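Long-range contact in phosphoserine aminotransferase (Bacillus circulans, PDB 2C0R), which catalyses the reversible, pyridoxal-phosphate-dependent transaminations that make phosphoserine for serine biosynthesis and phosphohydroxythreonine for pyridoxine biosynthesis, with glutamate as amino donor: residues 85-99 with 111-124. The protein carries 1 engineered substitution. Sequence-based numbering, arbitrary orientation.
Sequences PMNFLKEGQTANYVM and AKLIGDTHVAASSE
The beta-alpha-beta crossover that ends the large sheet of this class-V aminotransferase brings Ala95, Tyr97 and Met99 of strand 94-99 beside Thr117, Val119 and Ser122 of the parallel edge strand 117-122, with helix 102-114 connecting the two. The main chain does most of the joining. Ala95 N donates to Asp116 O (2.9 Å), Ala95 O receives His118 N from above its carbonyl plane, and Tyr97 N meets His118 O almost head-on, at a C=O...N angle of 167°. Ala120 N then binds Tyr97 O (2.8 Å), but Met99 N reaches Ala121 O rather than Ala120 O: an extra residue, Ala120, in the manner of a beta bulge, shifts the register by one before Ser123 N closes on Met99 O. Water 1 carries the pairing beyond the strands, donating to Gln93 O and accepting from Asp116 N.

Ala111 packs on the face carrying Ala95 and Tyr97: its CB sits 3.2 Å from Tyr97 OH, a hydroxyl hydrogen-bonded to Tyr145, and also touches Ala95 CB. The helix ends and the loops following them pack on each other. Ile114 crosses Met86 at roughly a right angle, its CD1 3.6 Å from Met86 CG, while Met86 also packs on Pro222 of the second subunit. With CG anti to the backbone N (chi1 -178°), Leu89 drives CD2 to 3.4 Å from Gly115 CA, where any beta carbon would collide with it.

On the other face Asn96 lies across His118, its CG 3.7 Å from His118 CB, with amide and imidazole planes 48° apart. An alanine here would strip the amide from the ring's edge, and His118 would probably be freer to turn. With alanine, isoleucine and leucine packing the helix ends, the edge strand probably owes its hold mainly to backbone hydrogen bonds and apolar packing, and little to polar side chains.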
loop_
_atom_site.group_PDB
_atom_site.type_symbol
_atom_site.label_atom_id
_atom_site.label_comp_id
_atom_site.label_asym_id
_atom_site.label_seq_id
_atom_site.Cartn_x
_atom_site.Cartn_y
_atom_site.Cartn_z
ATOM N N PRO A 85 -11.643 -10.625 11.790
ATOM C CA PRO A 85 -12.237 -11.939 12.106
ATOM C C PRO A 85 -11.268 -13.073 11.828
ATOM O O PRO A 85 -11.263 -14.086 12.560
ATOM C CB PRO A 85 -13.435 -12.001 11.153
ATOM C CG PRO A 85 -13.220 -10.967 10.100
ATOM C CD PRO A 85 -12.404 -9.902 10.766
ATOM N N MET A 86 -10.430 -12.982 10.802
ATOM C CA MET A 86 -9.451 -14.075 10.597
ATOM C C MET A 86 -8.583 -14.282 11.821
ATOM O O MET A 86 -8.218 -15.432 12.133
ATOM C CB MET A 86 -8.594 -13.767 9.358
ATOM C CG MET A 86 -9.353 -13.952 8.058
ATOM S SD MET A 86 -8.400 -13.347 6.622
ATOM C CE MET A 86 -8.094 -14.950 5.862
ATOM N N ASN A 87 -8.214 -13.199 12.482
ATOM C CA ASN A 87 -7.296 -13.344 13.612
ATOM C C ASN A 87 -8.037 -13.672 14.912
ATOM O O ASN A 87 -7.420 -14.346 15.750
ATOM C CB ASN A 87 -6.454 -12.083 13.814
ATOM C CG ASN A 87 -5.248 -12.076 12.900
ATOM O OD1 ASN A 87 -4.167 -12.413 13.381
ATOM N ND2 ASN A 87 -5.433 -11.755 11.627
ATOM N N PHE A 88 -9.258 -13.205 15.069
ATOM C CA PHE A 88 -9.923 -13.305 16.382
ATOM C C PHE A 88 -11.162 -14.164 16.441
ATOM O O PHE A 88 -11.616 -14.509 17.532
ATOM C CB PHE A 88 -10.324 -11.886 16.819
ATOM C CG PHE A 88 -9.108 -10.998 16.892
ATOM C CD1 PHE A 88 -9.172 -9.764 16.242
ATOM C CD2 PHE A 88 -7.924 -11.332 17.532
ATOM C CE1 PHE A 88 -8.116 -8.882 16.237
ATOM C CE2 PHE A 88 -6.868 -10.430 17.541
ATOM C CZ PHE A 88 -6.957 -9.198 16.894
ATOM N N LEU A 89 -11.761 -14.504 15.302
ATOM C CA LEU A 89 -13.000 -15.279 15.386
ATOM C C LEU A 89 -12.687 -16.763 15.453
ATOM O O LEU A 89 -12.201 -17.272 14.449
ATOM C CB LEU A 89 -13.841 -15.005 14.130
ATOM C CG LEU A 89 -15.208 -15.693 14.061
ATOM C CD1 LEU A 89 -15.971 -15.438 15.343
ATOM C CD2 LEU A 89 -16.002 -15.202 12.854
ATOM N N LYS A 90 -12.966 -17.424 16.570
ATOM C CA LYS A 90 -12.689 -18.858 16.639
ATOM C C LYS A 90 -13.952 -19.670 16.460
ATOM O O LYS A 90 -15.039 -19.133 16.625
ATOM C CB LYS A 90 -12.002 -19.190 17.970
ATOM C CG LYS A 90 -10.575 -18.606 18.049
ATOM N N GLU A 91 -13.890 -20.960 16.109
ATOM C CA GLU A 91 -15.139 -21.724 16.018
ATOM C C GLU A 91 -15.828 -21.707 17.379
ATOM O O GLU A 91 -15.157 -21.699 18.404
ATOM C CB GLU A 91 -14.905 -23.160 15.602
ATOM N N GLY A 92 -17.154 -21.688 17.413
ATOM C CA GLY A 92 -17.867 -21.585 18.677
ATOM C C GLY A 92 -17.968 -20.158 19.199
ATOM O O GLY A 92 -18.633 -19.923 20.220
ATOM N N GLN A 93 -17.332 -19.161 18.577
ATOM C CA GLN A 93 -17.530 -17.775 19.013
ATOM C C GLN A 93 -18.357 -17.031 17.965
ATOM O O GLN A 93 -18.556 -17.569 16.866
ATOM C CB GLN A 93 -16.206 -17.037 19.189
ATOM C CG GLN A 93 -15.285 -17.606 20.264
ATOM C CD GLN A 93 -13.984 -16.815 20.267
ATOM O OE1 GLN A 93 -13.341 -16.633 19.222
ATOM N NE2 GLN A 93 -13.599 -16.302 21.418
ATOM N N THR A 94 -18.815 -15.814 18.265
ATOM C CA THR A 94 -19.477 -14.957 17.297
ATOM C C THR A 94 -18.730 -13.641 17.128
ATOM O O THR A 94 -18.294 -13.071 18.138
ATOM C CB THR A 94 -20.932 -14.630 17.666
ATOM O OG1 THR A 94 -20.970 -14.191 19.033
ATOM C CG2 THR A 94 -21.850 -15.858 17.587
ATOM N N ALA A 95 -18.614 -13.149 15.894
ATOM C CA ALA A 95 -18.057 -11.817 15.649
ATOM C C ALA A 95 -19.261 -10.878 15.738
ATOM O O ALA A 95 -20.156 -10.965 14.884
ATOM C CB ALA A 95 -17.382 -11.761 14.313
ATOM N N ASN A 96 -19.235 -10.058 16.789
ATOM C CA ASN A 96 -20.330 -9.143 17.055
ATOM C C ASN A 96 -20.090 -7.776 16.433
ATOM O O ASN A 96 -18.992 -7.202 16.606
ATOM C CB ASN A 96 -20.533 -8.968 18.563
ATOM C CG ASN A 96 -21.137 -10.266 19.140
ATOM O OD1 ASN A 96 -20.732 -11.350 18.745
ATOM N ND2 ASN A 96 -22.082 -10.126 20.028
ATOM N N TYR A 97 -21.126 -7.273 15.749
ATOM C CA TYR A 97 -21.066 -6.005 15.003
ATOM C C TYR A 97 -22.151 -5.024 15.437
ATOM O O TYR A 97 -23.280 -5.448 15.689
ATOM C CB TYR A 97 -21.169 -6.284 13.474
ATOM C CG TYR A 97 -19.787 -6.786 13.018
ATOM C CD1 TYR A 97 -19.423 -8.107 13.230
ATOM C CD2 TYR A 97 -18.893 -5.922 12.407
ATOM C CE1 TYR A 97 -18.208 -8.600 12.835
ATOM C CE2 TYR A 97 -17.644 -6.420 12.026
ATOM C CZ TYR A 97 -17.319 -7.741 12.235
ATOM O OH TYR A 97 -16.078 -8.241 11.891
ATOM N N VAL A 98 -21.785 -3.743 15.552
ATOM C CA VAL A 98 -22.791 -2.679 15.664
ATOM C C VAL A 98 -23.062 -2.149 14.265
ATOM O O VAL A 98 -22.086 -1.688 13.642
ATOM C CB VAL A 98 -22.266 -1.585 16.584
ATOM C CG1 VAL A 98 -23.330 -0.456 16.722
ATOM C CG2 VAL A 98 -21.827 -2.124 17.938
ATOM N N MET A 99 -24.285 -2.235 13.771
ATOM C CA MET A 99 -24.617 -2.013 12.375
ATOM C C MET A 99 -25.199 -0.605 12.210
ATOM O O MET A 99 -26.356 -0.346 12.474
ATOM C CB MET A 99 -25.567 -3.066 11.801
ATOM C CG MET A 99 -25.076 -4.483 12.030
ATOM S SD MET A 99 -23.420 -4.787 11.311
ATOM C CE MET A 99 -23.803 -4.451 9.583
ATOM N N ALA A 111 -16.782 -10.600 7.848
ATOM C CA ALA A 111 -16.754 -11.532 8.981
ATOM C C ALA A 111 -17.617 -12.748 8.688
ATOM O O ALA A 111 -17.289 -13.855 9.089
ATOM C CB ALA A 111 -17.164 -10.837 10.280
ATOM N N LYS A 112 -18.745 -12.551 7.956
ATOM C CA LYS A 112 -19.627 -13.686 7.642
ATOM C C LYS A 112 -18.906 -14.735 6.810
ATOM O O LYS A 112 -19.265 -15.904 6.850
ATOM C CB LYS A 112 -20.841 -13.170 6.869
ATOM C CG LYS A 112 -21.799 -12.368 7.759
ATOM C CD LYS A 112 -22.987 -11.819 6.996
ATOM C CE LYS A 112 -24.293 -12.195 7.649
ATOM N NZ LYS A 112 -25.015 -11.150 8.388
ATOM N N LEU A 113 -17.919 -14.328 6.022
ATOM C CA LEU A 113 -17.124 -15.291 5.271
ATOM C C LEU A 113 -16.178 -16.137 6.111
ATOM O O LEU A 113 -15.769 -17.209 5.629
ATOM C CB LEU A 113 -16.282 -14.503 4.242
ATOM C CG LEU A 113 -17.148 -13.801 3.206
ATOM C CD1 LEU A 113 -16.350 -12.936 2.252
ATOM C CD2 LEU A 113 -17.958 -14.823 2.416
ATOM N N ILE A 114 -15.836 -15.670 7.299
ATOM C CA ILE A 114 -14.905 -16.325 8.226
ATOM C C ILE A 114 -15.590 -17.164 9.289
ATOM O O ILE A 114 -15.129 -18.240 9.722
ATOM C CB ILE A 114 -14.025 -15.265 8.905
ATOM C CG1 ILE A 114 -13.305 -14.324 7.944
ATOM C CG2 ILE A 114 -13.038 -15.955 9.847
ATOM C CD1 ILE A 114 -12.555 -15.017 6.845
ATOM N N GLY A 115 -16.739 -16.731 9.777
ATOM C CA GLY A 115 -17.455 -17.501 10.782
ATOM C C GLY A 115 -18.811 -16.902 11.102
ATOM O O GLY A 115 -19.387 -16.067 10.399
ATOM N N ASP A 116 -19.274 -17.353 12.242
ATOM C CA ASP A 116 -20.526 -16.945 12.831
ATOM C C ASP A 116 -20.483 -15.490 13.279
ATOM O O ASP A 116 -19.460 -15.043 13.818
ATOM C CB ASP A 116 -20.793 -17.873 14.026
ATOM C CG ASP A 116 -21.166 -19.251 13.505
ATOM O OD1 ASP A 116 -21.576 -19.355 12.324
ATOM O OD2 ASP A 116 -21.024 -20.163 14.344
ATOM N N THR A 117 -21.570 -14.781 13.062
ATOM C CA THR A 117 -21.588 -13.378 13.442
ATOM C C THR A 117 -22.851 -13.078 14.227
ATOM O O THR A 117 -23.800 -13.862 14.222
ATOM C CB THR A 117 -21.543 -12.441 12.221
ATOM O OG1 THR A 117 -22.694 -12.762 11.417
ATOM C CG2 THR A 117 -20.273 -12.629 11.380
ATOM N N HIS A 118 -22.903 -11.939 14.865
ATOM C CA HIS A 118 -24.043 -11.499 15.662
ATOM C C HIS A 118 -24.198 -9.982 15.555
ATOM O O HIS A 118 -23.221 -9.272 15.774
ATOM C CB HIS A 118 -23.888 -11.849 17.148
ATOM C CG HIS A 118 -25.028 -11.321 17.959
ATOM N ND1 HIS A 118 -26.286 -11.859 17.825
ATOM C CD2 HIS A 118 -25.118 -10.341 18.887
ATOM C CE1 HIS A 118 -27.114 -11.213 18.658
ATOM N NE2 HIS A 118 -26.422 -10.293 19.316
ATOM N N VAL A 119 -25.412 -9.524 15.260
ATOM C CA VAL A 119 -25.655 -8.084 15.216
ATOM C C VAL A 119 -25.990 -7.625 16.638
ATOM O O VAL A 119 -27.067 -7.982 17.188
ATOM C CB VAL A 119 -26.765 -7.759 14.212
ATOM C CG1 VAL A 119 -27.235 -6.306 14.343
ATOM C CG2 VAL A 119 -26.293 -8.051 12.778
ATOM N N ALA A 120 -25.142 -6.874 17.283
ATOM C CA ALA A 120 -25.183 -6.458 18.676
ATOM C C ALA A 120 -26.088 -5.249 18.851
ATOM O O ALA A 120 -26.632 -4.963 19.931
ATOM C CB ALA A 120 -23.794 -6.200 19.272
ATOM N N ALA A 121 -26.289 -4.514 17.759
ATOM C CA ALA A 121 -27.194 -3.369 17.724
ATOM C C ALA A 121 -27.219 -2.888 16.268
ATOM O O ALA A 121 -26.280 -3.151 15.538
ATOM C CB ALA A 121 -26.789 -2.239 18.646
ATOM N N SER A 122 -28.306 -2.201 15.922
ATOM C CA SER A 122 -28.483 -1.781 14.545
ATOM C C SER A 122 -29.336 -0.541 14.437
ATOM O O SER A 122 -30.319 -0.450 15.156
ATOM C CB SER A 122 -29.149 -2.898 13.706
ATOM O OG SER A 122 -29.367 -2.457 12.355
ATOM N N SER A 123 -28.984 0.355 13.570
ATOM C CA SER A 123 -29.821 1.519 13.267
ATOM C C SER A 123 -30.463 1.389 11.894
ATOM O O SER A 123 -30.992 2.373 11.370
ATOM C CB SER A 123 -28.994 2.788 13.378
ATOM O OG SER A 123 -27.840 2.638 12.526
ATOM N N GLU A 124 -30.499 0.179 11.347
ATOM C CA GLU A 124 -31.128 -0.047 10.059
ATOM C C GLU A 124 -32.579 0.401 9.983
ATOM O O GLU A 124 -33.040 0.956 8.972
ATOM C CB GLU A 124 -31.043 -1.555 9.758
ATOM C CG GLU A 124 -31.180 -1.823 8.263
ATOM C CD GLU A 124 -31.324 -3.300 7.962
ATOM O OE1 GLU A 124 -31.067 -4.137 8.861
ATOM O OE2 GLU A 124 -31.695 -3.641 6.810
HETATM O O HOH W 1 -17.458 -18.775 14.292
#